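DegV family protein (Streptococcus agalactiae, PDB 3LUP) binds a long-chain fatty acid, seen here as elaidic acid in a pocket, and may play a role in lipid transport or fatty acid metabolism. Local coordinates at residues A7-T12 with T85-L90; G160-N165 with T270-G275; A233-R238 with E260-G265. One frame throughout, in Å; residues are numbered along the deposited sequence.

Contact 1 of 3, residues A7-T12 with T85-L90; sequences ALITDT and THVLGL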
ATOM      1  N   ALA A   7       7.394  15.152  11.656  1.00 30.25           N
ATOM      2  CA  ALA A   7       6.619  13.980  12.008  1.00 30.23           C
ATOM      3  C   ALA A   7       6.229  13.233  10.749  1.00 30.77           C
ATOM      4  O   ALA A   7       6.011  13.841   9.681  1.00 30.78           O
ATOM      5  CB  ALA A   7       5.407  14.363  12.780  1.00 29.96           C
ATOM      6  N   LEU A   8       6.143  11.914  10.871  1.00 30.92           N
ATOM      7  CA  LEU A   8       5.636  11.112   9.781  1.00 31.80           C
ATOM      8  C   LEU A   8       4.342  10.398  10.101  1.00 32.13           C
ATOM      9  O   LEU A   8       4.256   9.626  11.064  1.00 31.97           O
ATOM     10  CB  LEU A   8       6.697  10.143   9.240  1.00 31.92           C
ATOM     11  CG  LEU A   8       7.283  10.796   7.991  1.00 32.44           C
ATOM     12  CD1 LEU A   8       8.604  11.461   8.317  1.00 31.97           C
ATOM     13  CD2 LEU A   8       7.406   9.828   6.832  1.00 32.12           C
ATOM     14  N   ILE A   9       3.324  10.677   9.289  1.00 32.45           N
ATOM     15  CA  ILE A   9       2.040  10.011   9.469  1.00 33.02           C
ATOM     16  C   ILE A   9       1.682   9.116   8.280  1.00 33.05           C
ATOM     17  O   ILE A   9       1.859   9.483   7.096  1.00 32.37           O
ATOM     18  CB  ILE A   9       0.880  10.992   9.805  1.00 33.08           C
ATOM     19  CG1 ILE A   9       1.176  11.773  11.080  1.00 34.40           C
ATOM     20  CG2 ILE A   9      -0.400  10.241  10.070  1.00 32.79           C
ATOM     21  CD1 ILE A   9       1.981  13.016  10.878  1.00 36.96           C
ATOM     22  N   THR A  10       1.193   7.932   8.636  1.00 32.92           N
ATOM     23  CA  THR A  10       0.779   6.937   7.679  1.00 33.06           C
ATOM     24  C   THR A  10      -0.397   6.163   8.246  1.00 32.89           C
ATOM     25  O   THR A  10      -0.884   6.492   9.314  1.00 32.92           O
ATOM     26  CB  THR A  10       1.943   5.988   7.312  1.00 33.08           C
ATOM     27  OG1 THR A  10       1.501   5.083   6.286  1.00 33.94           O
ATOM     28  CG2 THR A  10       2.423   5.209   8.527  1.00 32.22           C
ATOM     29  N   ASP A  11      -0.857   5.149   7.526  1.00 32.95           N
ATOM     30  CA  ASP A  11      -1.952   4.334   8.003  1.00 33.62           C
ATOM     31  C   ASP A  11      -1.502   2.888   8.016  1.00 33.43           C
ATOM     32  O   ASP A  11      -0.425   2.573   7.542  1.00 33.64           O
ATOM     33  CB  ASP A  11      -3.208   4.545   7.151  1.00 33.76           C
ATOM     34  CG  ASP A  11      -2.935   4.404   5.656  1.00 36.66           C
ATOM     35  OD1 ASP A  11      -2.454   3.314   5.229  1.00 36.80           O
ATOM     36  OD2 ASP A  11      -3.200   5.393   4.917  1.00 38.19           O
ATOM     37  N   THR A  12      -2.320   2.015   8.581  1.00 33.54           N
ATOM     38  CA  THR A  12      -1.938   0.623   8.771  1.00 33.57           C
ATOM     39  C   THR A  12      -1.888  -0.201   7.470  1.00 33.76           C
ATOM     40  O   THR A  12      -1.478  -1.362   7.502  1.00 33.92           O
ATOM     41  CB  THR A  12      -2.838  -0.078   9.788  1.00 33.19           C
ATOM     42  OG1 THR A  12      -4.176  -0.073   9.296  1.00 34.45           O
ATOM     43  CG2 THR A  12      -2.790   0.634  11.126  1.00 32.68           C
ATOM     44  N   THR A  85       7.676  20.667  13.893  1.00 30.40           N
ATOM     45  CA  THR A  85       7.561  21.837  13.006  1.00 30.24           C
ATOM     46  C   THR A  85       6.998  21.505  11.629  1.00 30.48           C
ATOM     47  O   THR A  85       6.309  22.325  11.029  1.00 30.86           O
ATOM     48  CB  THR A  85       8.911  22.537  12.808  1.00 30.15           C
ATOM     49  OG1 THR A  85       9.806  21.657  12.114  1.00 29.47           O
ATOM     50  CG2 THR A  85       9.503  22.928  14.148  1.00 29.63           C
ATOM     51  N   HIS A  86       7.314  20.318  11.126  1.00 30.54           N
ATOM     52  CA  HIS A  86       6.845  19.890   9.823  1.00 30.52           C
ATOM     53  C   HIS A  86       6.177  18.538   9.929  1.00 31.23           C
ATOM     54  O   HIS A  86       6.467  17.750  10.846  1.00 31.16           O
ATOM     55  CB  HIS A  86       7.996  19.777   8.840  1.00 30.41           C
ATOM     56  CG  HIS A  86       8.710  21.068   8.573  1.00 30.08           C
ATOM     57  ND1 HIS A  86       9.585  21.635   9.471  1.00 29.22           N
ATOM     58  CD2 HIS A  86       8.697  21.886   7.495  1.00 29.32           C
ATOM     59  CE1 HIS A  86      10.070  22.753   8.963  1.00 29.46           C
ATOM     60  NE2 HIS A  86       9.544  22.930   7.766  1.00 28.94           N
ATOM     61  N   VAL A  87       5.288  18.270   8.971  1.00 31.51           N
ATOM     62  CA  VAL A  87       4.576  16.998   8.894  1.00 31.56           C
ATOM     63  C   VAL A  87       4.533  16.477   7.452  1.00 31.61           C
ATOM     64  O   VAL A  87       4.155  17.212   6.527  1.00 31.51           O
ATOM     65  CB  VAL A  87       3.130  17.139   9.445  1.00 31.77           C
ATOM     66  CG1 VAL A  87       2.341  15.844   9.260  1.00 30.89           C
ATOM     67  CG2 VAL A  87       3.139  17.558  10.915  1.00 31.44           C
ATOM     68  N   LEU A  88       4.914  15.208   7.272  1.00 31.41           N
ATOM     69  CA  LEU A  88       4.692  14.504   5.998  1.00 31.01           C
ATOM     70  C   LEU A  88       3.727  13.328   6.162  1.00 31.26           C
ATOM     71  O   LEU A  88       4.015  12.356   6.873  1.00 31.09           O
ATOM     72  CB  LEU A  88       6.015  14.042   5.390  1.00 30.66           C
ATOM     73  CG  LEU A  88       6.000  13.485   3.964  1.00 30.12           C
ATOM     74  CD1 LEU A  88       5.461  14.485   2.965  1.00 29.04           C
ATOM     75  CD2 LEU A  88       7.408  13.079   3.582  1.00 29.59           C
ATOM     76  N   GLY A  89       2.565  13.444   5.523  1.00 31.67           N
ATOM     77  CA  GLY A  89       1.531  12.411   5.588  1.00 31.76           C
ATOM     78  C   GLY A  89       1.566  11.582   4.320  1.00 32.23           C
ATOM     79  O   GLY A  89       1.323  12.105   3.218  1.00 32.02           O
ATOM     80  N   LEU A  90       1.895  10.297   4.486  1.00 32.32           N
ATOM     81  CA  LEU A  90       2.005   9.328   3.377  1.00 32.41           C
ATOM     82  C   LEU A  90       0.991   8.179   3.530  1.00 32.40           C
ATOM     83  O   LEU A  90       1.277   7.125   4.118  1.00 31.20           O
ATOM     84  CB  LEU A  90       3.428   8.781   3.274  1.00 32.35           C
ATOM     85  CG  LEU A  90       4.537   9.754   2.879  1.00 32.86           C
ATOM     86  CD1 LEU A  90       5.881   9.042   2.935  1.00 33.68           C
ATOM     87  CD2 LEU A  90       4.296  10.337   1.498  1.00 32.58           C
TER
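Leu-90 N donates to Ile-9 O at 2.7 Å. It is one of four backbone hydrogen bonds that pair strands 7-11 and 86-89 in parallel. Ala-7 N reaches His-86 O at 2.9 Å. The other two run from Leu-88 N to Ala-7 O and from Ile-9 N to Leu-88 O. Ala-7 and Ile-9 thus each donate and accept, and their partners are every second residue of the other segment. This is the regular pattern of a parallel ladder.

A side chain adds a fifth bond. Thr-10 OG1 lies anti to the backbone N (chi1 -176°), which turns the hydroxyl to Leu-90 O, 3.0 Å away. The same carbonyl oxygen also accepts from Gln-127 NE2, so two side-chain donors grip it. The Asp-11 carboxylate turns elsewhere, to Ser-13 OG and Ile-92 N.

Apolar groups fill both faces. On one, the end of Ile-9 slants across Val-87, CD1 meeting CG1, while Ala-7 CB lies 4.3 Å from Val-87 CG2. On the other, Leu-8 CG packs 4.3 Å from Leu-88 CB, and Leu-8 CD2 meets Leu-90 CD1.

Each face is covered by a helix. Helix 69-81 brings Leu-75, Leu-76 and Leu-79 to the side of Ile-9 and Val-87. Helix 124-138 brings Val-131, Leu-135 and Leu-130 to the side of Leu-8 and Leu-90. Strand 26-29 bonds to the backbone of Leu-8 and Thr-10, along the other edge of strand 6-11. The contact is therefore the middle of a four-stranded parallel sheet between helices.

Contact 2 of 3, residues G160-N165 with T270-G275; sequences GFIVVN and THLGEG. With ELA (Elaidic acid), chain B.
Asn-165, Leu-272 and Glu-274 are joined through one water. It accepts from Asn-165 N at 3.0 Å. It donates to Leu-272 O at 2.7 Å and to Glu-274 O at 2.8 Å. All three partners are backbone atoms, so the water links the segment just after strand 159-163 to the turn after helix 266-272. Gly-273 is the first residue to leave the helix, with positive phi, and it sends the chain round so that the carbonyls before and after it meet the same water. Asn-165 touches this turn directly through CB, which lies 3.5 Å from Glu-274 O.

Inward from the water the contact is apolar. Leu-272 fits against two branched side chains of the strand segment. Its CD2 meets Ile-162 CG2 at 3.9 Å, the two side chains crossing at a slant. Val-164 comes at about a right angle. Its CG1 stands opposite the carbonyl carbon (chi1 -56°), which sets it 4.1 Å from Leu-272 CG. Leu-170 of helix 168-173 touches both Val-164 and Leu-272.

The other branch of Leu-272, CD1, turns to the elaidic acid and lies 3.5 Å from its C12. The lipid chain passes over one face of the His-271 ring, with C8 off-centre. Ile-162 CD1 and Gly-160 CA border the lipid nearer its methyl end.

The backbone-and-water link thus lies at one end, and the lipid side is mainly carbon. The His-271 ring is the polar exception, its NE2 hydrogen-bonded to Thr-64 OG1. The lipid carboxylate lies far along the pocket, bonded to Arg-175 NH2.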
ATOM      1  N   GLY A 160       3.229  -1.261  -8.698  1.00 32.37           N
ATOM      2  CA  GLY A 160       2.554  -2.302  -7.945  1.00 32.64           C
ATOM      3  C   GLY A 160       1.734  -3.159  -8.882  1.00 33.35           C
ATOM      4  O   GLY A 160       0.767  -2.682  -9.470  1.00 33.77           O
ATOM      5  N   PHE A 161       2.131  -4.421  -9.029  1.00 33.74           N
ATOM      6  CA  PHE A 161       1.452  -5.367  -9.907  1.00 33.63           C
ATOM      7  C   PHE A 161       0.850  -6.518  -9.101  1.00 33.64           C
ATOM      8  O   PHE A 161       1.433  -6.949  -8.121  1.00 33.91           O
ATOM      9  CB  PHE A 161       2.431  -5.879 -10.960  1.00 33.78           C
ATOM     10  CG  PHE A 161       2.713  -4.880 -12.064  1.00 34.10           C
ATOM     11  CD1 PHE A 161       2.207  -5.085 -13.357  1.00 33.57           C
ATOM     12  CD2 PHE A 161       3.462  -3.734 -11.816  1.00 33.75           C
ATOM     13  CE1 PHE A 161       2.442  -4.165 -14.382  1.00 32.35           C
ATOM     14  CE2 PHE A 161       3.712  -2.808 -12.848  1.00 34.77           C
ATOM     15  CZ  PHE A 161       3.195  -3.027 -14.134  1.00 32.72           C
ATOM     16  N   ILE A 162      -0.313  -7.006  -9.523  1.00 33.64           N
ATOM     17  CA  ILE A 162      -1.097  -7.961  -8.738  1.00 33.65           C
ATOM     18  C   ILE A 162      -1.714  -9.036  -9.607  1.00 33.54           C
ATOM     19  O   ILE A 162      -2.148  -8.775 -10.721  1.00 33.80           O
ATOM     20  CB  ILE A 162      -2.295  -7.281  -7.994  1.00 33.86           C
ATOM     21  CG1 ILE A 162      -1.956  -5.851  -7.536  1.00 33.74           C
ATOM     22  CG2 ILE A 162      -2.794  -8.160  -6.831  1.00 32.75           C
ATOM     23  CD1 ILE A 162      -3.181  -4.930  -7.505  1.00 33.22           C
ATOM     24  N   VAL A 163      -1.768 -10.247  -9.081  1.00 33.39           N
ATOM     25  CA  VAL A 163      -2.545 -11.302  -9.698  1.00 33.70           C
ATOM     26  C   VAL A 163      -3.378 -11.905  -8.596  1.00 34.40           C
ATOM     27  O   VAL A 163      -2.843 -12.379  -7.594  1.00 34.86           O
ATOM     28  CB  VAL A 163      -1.672 -12.380 -10.362  1.00 33.31           C
ATOM     29  CG1 VAL A 163      -2.519 -13.615 -10.729  1.00 32.62           C
ATOM     30  CG2 VAL A 163      -0.974 -11.803 -11.581  1.00 32.26           C
ATOM     31  N   VAL A 164      -4.691 -11.858  -8.770  1.00 35.11           N
ATOM     32  CA  VAL A 164      -5.585 -12.285  -7.715  1.00 36.11           C
ATOM     33  C   VAL A 164      -6.114 -13.691  -7.983  1.00 37.29           C
ATOM     34  O   VAL A 164      -6.050 -14.199  -9.117  1.00 37.46           O
ATOM     35  CB  VAL A 164      -6.728 -11.256  -7.442  1.00 35.78           C
ATOM     36  CG1 VAL A 164      -6.143  -9.901  -7.116  1.00 34.46           C
ATOM     37  CG2 VAL A 164      -7.700 -11.166  -8.613  1.00 35.39           C
ATOM     38  N   ASN A 165      -6.624 -14.324  -6.937  1.00 38.27           N
ATOM     39  CA  ASN A 165      -7.196 -15.624  -7.114  1.00 39.53           C
ATOM     40  C   ASN A 165      -8.627 -15.527  -7.640  1.00 40.45           C
ATOM     41  O   ASN A 165      -9.005 -16.222  -8.591  1.00 40.73           O
ATOM     42  CB  ASN A 165      -7.112 -16.433  -5.840  1.00 39.13           C
ATOM     43  CG  ASN A 165      -7.328 -17.882  -6.094  1.00 40.80           C
ATOM     44  OD1 ASN A 165      -8.138 -18.525  -5.425  1.00 42.96           O
ATOM     45  ND2 ASN A 165      -6.629 -18.419  -7.099  1.00 41.69           N
ATOM     46  N   THR A 270      -9.261  -7.939   2.293  1.00 30.64           N
ATOM     47  CA  THR A 270     -10.642  -7.543   1.999  1.00 31.13           C
ATOM     48  C   THR A 270     -10.899  -7.189   0.523  1.00 31.82           C
ATOM     49  O   THR A 270     -11.918  -7.581  -0.037  1.00 31.81           O
ATOM     50  CB  THR A 270     -11.111  -6.364   2.916  1.00 31.05           C
ATOM     51  OG1 THR A 270     -11.140  -6.794   4.284  1.00 29.70           O
ATOM     52  CG2 THR A 270     -12.506  -5.878   2.533  1.00 30.99           C
ATOM     53  N   HIS A 271      -9.988  -6.452  -0.104  1.00 32.65           N
ATOM     54  CA  HIS A 271     -10.221  -5.979  -1.472  1.00 33.56           C
ATOM     55  C   HIS A 271      -9.619  -6.888  -2.542  1.00 33.74           C
ATOM     56  O   HIS A 271     -10.065  -6.900  -3.695  1.00 33.87           O
ATOM     57  CB  HIS A 271      -9.738  -4.534  -1.619  1.00 33.94           C
ATOM     58  CG  HIS A 271     -10.505  -3.577  -0.761  1.00 35.94           C
ATOM     59  ND1 HIS A 271     -11.674  -2.977  -1.178  1.00 37.06           N
ATOM     60  CD2 HIS A 271     -10.308  -3.173   0.517  1.00 37.08           C
ATOM     61  CE1 HIS A 271     -12.143  -2.213  -0.205  1.00 38.15           C
ATOM     62  NE2 HIS A 271     -11.329  -2.311   0.832  1.00 37.82           N
ATOM     63  N   LEU A 272      -8.619  -7.664  -2.148  1.00 33.61           N
ATOM     64  CA  LEU A 272      -7.933  -8.527  -3.076  1.00 33.81           C
ATOM     65  C   LEU A 272      -8.480  -9.956  -3.030  1.00 33.88           C
ATOM     66  O   LEU A 272      -8.440 -10.678  -4.033  1.00 33.89           O
ATOM     67  CB  LEU A 272      -6.434  -8.497  -2.779  1.00 33.74           C
ATOM     68  CG  LEU A 272      -5.497  -7.757  -3.736  1.00 34.65           C
ATOM     69  CD1 LEU A 272      -5.966  -6.339  -4.059  1.00 34.40           C
ATOM     70  CD2 LEU A 272      -4.074  -7.773  -3.187  1.00 34.34           C
ATOM     71  N   GLY A 273      -9.005 -10.346  -1.870  1.00 33.48           N
ATOM     72  CA  GLY A 273      -9.400 -11.717  -1.625  1.00 33.38           C
ATOM     73  C   GLY A 273      -8.211 -12.483  -1.088  1.00 33.72           C
ATOM     74  O   GLY A 273      -7.081 -11.965  -1.092  1.00 33.92           O
ATOM     75  N   GLU A 274      -8.469 -13.702  -0.607  1.00 33.30           N
ATOM     76  CA  GLU A 274      -7.413 -14.630  -0.240  1.00 33.32           C
ATOM     77  C   GLU A 274      -6.851 -15.248  -1.521  1.00 33.26           C
ATOM     78  O   GLU A 274      -7.531 -15.268  -2.556  1.00 33.04           O
ATOM     79  CB  GLU A 274      -7.942 -15.721   0.704  1.00 33.45           C
ATOM     80  CG  GLU A 274      -6.892 -16.730   1.154  1.00 34.90           C
ATOM     81  CD  GLU A 274      -7.323 -17.540   2.361  1.00 38.38           C
ATOM     82  OE1 GLU A 274      -8.471 -17.356   2.806  1.00 40.50           O
ATOM     83  OE2 GLU A 274      -6.521 -18.364   2.873  1.00 39.88           O
ATOM     84  N   GLY A 275      -5.618 -15.752  -1.436  1.00 33.00           N
ATOM     85  CA  GLY A 275      -4.912 -16.314  -2.577  1.00 32.68           C
ATOM     86  C   GLY A 275      -4.271 -15.297  -3.519  1.00 32.75           C
ATOM     87  O   GLY A 275      -3.751 -15.692  -4.570  1.00 33.12           O
TER
HETATM   88  CA  ELA B 301     -12.293   3.329   1.848  1.00 52.96           C
HETATM   89  C   ELA B 301     -13.825   3.371   1.850  1.00 54.95           C
HETATM   90  O   ELA B 301     -14.543   2.344   1.671  1.00 54.14           O
HETATM   91  C3  ELA B 301     -11.695   2.473   2.961  1.00 48.32           C
HETATM   92  C4  ELA B 301     -10.195   2.715   3.098  1.00 46.96           C
HETATM   93  C5  ELA B 301      -9.368   1.422   2.955  1.00 46.74           C
HETATM   94  C6  ELA B 301      -9.078   1.096   1.483  1.00 44.62           C
HETATM   95  C7  ELA B 301      -8.600  -0.315   1.162  1.00 42.43           C
HETATM   96  C8  ELA B 301      -8.425  -0.475  -0.353  1.00 42.25           C
HETATM   97  C9  ELA B 301      -7.242  -1.371  -0.691  1.00 41.37           C
HETATM   98  C10 ELA B 301      -7.020  -1.896  -2.060  1.00 40.25           C
HETATM   99  C11 ELA B 301      -6.223  -3.170  -2.253  1.00 39.40           C
HETATM  100  C12 ELA B 301      -5.147  -3.036  -3.322  1.00 37.95           C
HETATM  101  C13 ELA B 301      -3.734  -3.059  -2.763  1.00 37.06           C
HETATM  102  C14 ELA B 301      -2.718  -3.661  -3.724  1.00 36.64           C
HETATM  103  C15 ELA B 301      -1.340  -3.737  -3.050  1.00 36.35           C
HETATM  104  C16 ELA B 301      -0.191  -4.021  -4.020  1.00 34.37           C
HETATM  105  C17 ELA B 301       0.801  -2.863  -4.052  1.00 34.94           C
HETATM  106  C18 ELA B 301       2.244  -3.334  -4.185  1.00 34.37           C
HETATM  107  OXT ELA B 301     -14.396   4.474   2.016  1.00 55.09           O
HETATM  108  O   HOH W   1      -7.861 -13.274  -4.431  1.00 17.40           O

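Contact 3 of 3, residues A233-R238 with E260-G265; sequences AIIHSR and EIVSFG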
ATOM      1  N   ALA A 233       9.440  -6.083  -3.327  1.00 28.96           N
ATOM      2  CA  ALA A 233       8.653  -6.796  -2.338  1.00 28.78           C
ATOM      3  C   ALA A 233       7.672  -7.720  -3.046  1.00 28.95           C
ATOM      4  O   ALA A 233       6.925  -7.274  -3.919  1.00 29.48           O
ATOM      5  CB  ALA A 233       7.900  -5.798  -1.448  1.00 28.15           C
ATOM      6  N   ILE A 234       7.690  -9.005  -2.695  1.00 28.62           N
ATOM      7  CA  ILE A 234       6.618  -9.903  -3.094  1.00 28.48           C
ATOM      8  C   ILE A 234       5.642  -9.974  -1.926  1.00 28.60           C
ATOM      9  O   ILE A 234       6.033 -10.224  -0.782  1.00 29.04           O
ATOM     10  CB  ILE A 234       7.117 -11.306  -3.413  1.00 28.55           C
ATOM     11  CG1 ILE A 234       8.211 -11.255  -4.472  1.00 28.58           C
ATOM     12  CG2 ILE A 234       5.949 -12.189  -3.873  1.00 27.49           C
ATOM     13  CD1 ILE A 234       9.059 -12.516  -4.513  1.00 29.29           C
ATOM     14  N   ILE A 235       4.373  -9.734  -2.211  1.00 28.31           N
ATOM     15  CA  ILE A 235       3.382  -9.599  -1.155  1.00 28.12           C
ATOM     16  C   ILE A 235       2.221 -10.529  -1.477  1.00 28.20           C
ATOM     17  O   ILE A 235       1.817 -10.620  -2.625  1.00 28.52           O
ATOM     18  CB  ILE A 235       2.889  -8.141  -1.035  1.00 27.85           C
ATOM     19  CG1 ILE A 235       4.061  -7.162  -1.191  1.00 27.30           C
ATOM     20  CG2 ILE A 235       2.163  -7.923   0.289  1.00 27.73           C
ATOM     21  CD1 ILE A 235       3.768  -5.996  -2.106  1.00 26.12           C
ATOM     22  N   HIS A 236       1.702 -11.231  -0.475  1.00 28.15           N
ATOM     23  CA  HIS A 236       0.640 -12.186  -0.708  1.00 28.64           C
ATOM     24  C   HIS A 236      -0.367 -12.235   0.428  1.00 29.47           C
ATOM     25  O   HIS A 236      -0.039 -11.927   1.581  1.00 29.86           O
ATOM     26  CB  HIS A 236       1.231 -13.579  -0.931  1.00 28.50           C
ATOM     27  CG  HIS A 236       1.874 -14.154   0.284  1.00 27.52           C
ATOM     28  ND1 HIS A 236       1.223 -15.031   1.122  1.00 27.76           N
ATOM     29  CD2 HIS A 236       3.095 -13.948   0.827  1.00 26.70           C
ATOM     30  CE1 HIS A 236       2.024 -15.358   2.120  1.00 27.99           C
ATOM     31  NE2 HIS A 236       3.169 -14.717   1.962  1.00 27.25           N
ATOM     32  N   SER A 237      -1.594 -12.630   0.100  1.00 30.15           N
ATOM     33  CA  SER A 237      -2.606 -12.891   1.119  1.00 30.91           C
ATOM     34  C   SER A 237      -2.822 -14.404   1.239  1.00 31.45           C
ATOM     35  O   SER A 237      -3.711 -14.972   0.609  1.00 31.53           O
ATOM     36  CB  SER A 237      -3.909 -12.137   0.815  1.00 30.49           C
ATOM     37  OG  SER A 237      -4.421 -12.482  -0.470  1.00 31.32           O
ATOM     38  N   ARG A 238      -1.983 -15.050   2.048  1.00 32.53           N
ATOM     39  CA  ARG A 238      -2.003 -16.518   2.217  1.00 33.55           C
ATOM     40  C   ARG A 238      -1.831 -17.253   0.877  1.00 33.83           C
ATOM     41  O   ARG A 238      -2.629 -18.118   0.515  1.00 33.87           O
ATOM     42  CB  ARG A 238      -3.271 -16.984   2.959  1.00 33.84           C
ATOM     43  CG  ARG A 238      -3.443 -16.403   4.362  1.00 35.00           C
ATOM     44  CD  ARG A 238      -3.341 -17.461   5.424  1.00 38.43           C
ATOM     45  NE  ARG A 238      -3.546 -16.907   6.766  1.00 40.62           N
ATOM     46  CZ  ARG A 238      -4.548 -17.236   7.583  1.00 41.57           C
ATOM     47  NH1 ARG A 238      -5.472 -18.119   7.208  1.00 41.37           N
ATOM     48  NH2 ARG A 238      -4.629 -16.668   8.783  1.00 42.27           N
ATOM     49  N   GLU A 260      12.203  -9.376  -0.892  1.00 37.82           N
ATOM     50  CA  GLU A 260      11.661  -9.747   0.401  1.00 36.92           C
ATOM     51  C   GLU A 260      10.242 -10.248   0.202  1.00 35.37           C
ATOM     52  O   GLU A 260       9.518  -9.728  -0.651  1.00 35.03           O
ATOM     53  CB  GLU A 260      11.667  -8.529   1.332  1.00 37.54           C
ATOM     54  CG  GLU A 260      11.522  -8.869   2.827  1.00 41.04           C
ATOM     55  CD  GLU A 260      11.402  -7.634   3.755  1.00 44.75           C
ATOM     56  OE1 GLU A 260      11.063  -6.517   3.263  1.00 44.12           O
ATOM     57  OE2 GLU A 260      11.632  -7.808   4.987  1.00 44.94           O
ATOM     58  N   ILE A 261       9.851 -11.263   0.969  1.00 33.94           N
ATOM     59  CA  ILE A 261       8.458 -11.734   0.968  1.00 33.18           C
ATOM     60  C   ILE A 261       7.722 -11.248   2.226  1.00 32.91           C
ATOM     61  O   ILE A 261       8.180 -11.445   3.362  1.00 32.84           O
ATOM     62  CB  ILE A 261       8.319 -13.279   0.805  1.00 33.07           C
ATOM     63  CG1 ILE A 261       8.981 -13.760  -0.502  1.00 33.14           C
ATOM     64  CG2 ILE A 261       6.846 -13.682   0.817  1.00 32.78           C
ATOM     65  CD1 ILE A 261       9.239 -15.273  -0.610  1.00 30.65           C
ATOM     66  N   VAL A 262       6.587 -10.590   2.007  1.00 32.31           N
ATOM     67  CA  VAL A 262       5.799 -10.017   3.089  1.00 31.79           C
ATOM     68  C   VAL A 262       4.326 -10.269   2.826  1.00 31.84           C
ATOM     69  O   VAL A 262       3.919 -10.478   1.675  1.00 31.48           O
ATOM     70  CB  VAL A 262       6.035  -8.488   3.247  1.00 31.96           C
ATOM     71  CG1 VAL A 262       7.468  -8.206   3.631  1.00 31.92           C
ATOM     72  CG2 VAL A 262       5.644  -7.708   1.980  1.00 31.13           C
ATOM     73  N   SER A 263       3.538 -10.238   3.898  1.00 31.70           N
ATOM     74  CA  SER A 263       2.102 -10.453   3.820  1.00 31.77           C
ATOM     75  C   SER A 263       1.251  -9.190   3.747  1.00 31.45           C
ATOM     76  O   SER A 263       1.692  -8.106   4.156  1.00 31.02           O
ATOM     77  CB  SER A 263       1.653 -11.281   5.004  1.00 31.69           C
ATOM     78  OG  SER A 263       1.952 -12.623   4.720  1.00 33.99           O
ATOM     79  N   PHE A 264       0.035  -9.357   3.213  1.00 30.99           N
ATOM     80  CA  PHE A 264      -1.013  -8.355   3.333  1.00 30.60           C
ATOM     81  C   PHE A 264      -1.704  -8.531   4.690  1.00 30.41           C
ATOM     82  O   PHE A 264      -1.609  -9.600   5.310  1.00 30.31           O
ATOM     83  CB  PHE A 264      -2.050  -8.495   2.207  1.00 30.56           C
ATOM     84  CG  PHE A 264      -1.524  -8.177   0.815  1.00 30.90           C
ATOM     85  CD1 PHE A 264      -1.138  -6.874   0.465  1.00 32.68           C
ATOM     86  CD2 PHE A 264      -1.460  -9.171  -0.162  1.00 30.37           C
ATOM     87  CE1 PHE A 264      -0.671  -6.576  -0.844  1.00 32.00           C
ATOM     88  CE2 PHE A 264      -0.984  -8.892  -1.447  1.00 30.77           C
ATOM     89  CZ  PHE A 264      -0.595  -7.591  -1.792  1.00 31.17           C
ATOM     90  N   GLY A 265      -2.373  -7.474   5.157  1.00 30.23           N
ATOM     91  CA  GLY A 265      -3.275  -7.546   6.309  1.00 29.69           C
ATOM     92  C   GLY A 265      -4.725  -7.638   5.832  1.00 29.57           C
ATOM     93  O   GLY A 265      -4.976  -7.785   4.638  1.00 29.19           O
TER
HETATM   94  O   HOH W   2      -0.172 -14.171   4.128  1.00 27.98           O
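Ile-234, His-236, Val-262 and Phe-264 carry the backbone pairing of two parallel strands. Ile-234 N donates to Glu-260 O at 2.8 Å, and Val-262 N to Ile-234 O at 2.9 Å. His-236 N bonds to Val-262 O at 3.2 Å, in the carbonyl plane but bent (N-H...O angle 144°). Phe-264 N reaches His-236 O from above the carbonyl plane.

Aromatic contacts follow. Phe-264 CG lies beside its backbone N (chi1 -67°), bringing the ring under Ile-235 CG2. That methyl stands over the ring centre, 3.3 Å from the centroid, a CH-pi contact. Ser-237 N lies at the ring's edge. On the other face of the sheet, Ser-263 OG sits over the His-236 ring and Ile-261 CG2 meets its edge. His-236 ND1 is hydrogen-bonded to Ala-239 N.

Among aliphatic pairs, Ile-235 and Val-262 lie side by side, CG1 3.6 Å from CG2.

A water accepts from Arg-238 N and is hydrogen-bonded to Ser-263 OG at 2.7 Å, linking the two residues.

The two strands, connected by helix 240-252, form a beta-alpha-beta unit. Ile-235 and Phe-264, packed together, also touch the elaidic acid, giving the pocket part of an apolar wall, while polar bonds join the backbones.

How the contacts relate
From the N terminus, contact 1 comes first. It joins strand 6-11 to strand 86-89 and closes a loop of 72 residues in the four-stranded parallel sheet. Contact 2 opens later, at 160-165, and closes at 270-275. Contact 3 is nested within that loop and closes the beta-alpha-beta unit around helix 240-252. Contact 3 pairs two strands of the mixed sheet, and contact 2 sets another of its strands against the end of helix 266-272. They touch: Ser-237 OG bonds to Gly-273 O, and Gly-275 N to Ser-237 O. Contact 1 lies on the opposite side of the chain's centre from contacts 2 and 3. The elaidic acid borders contacts 2 and 3.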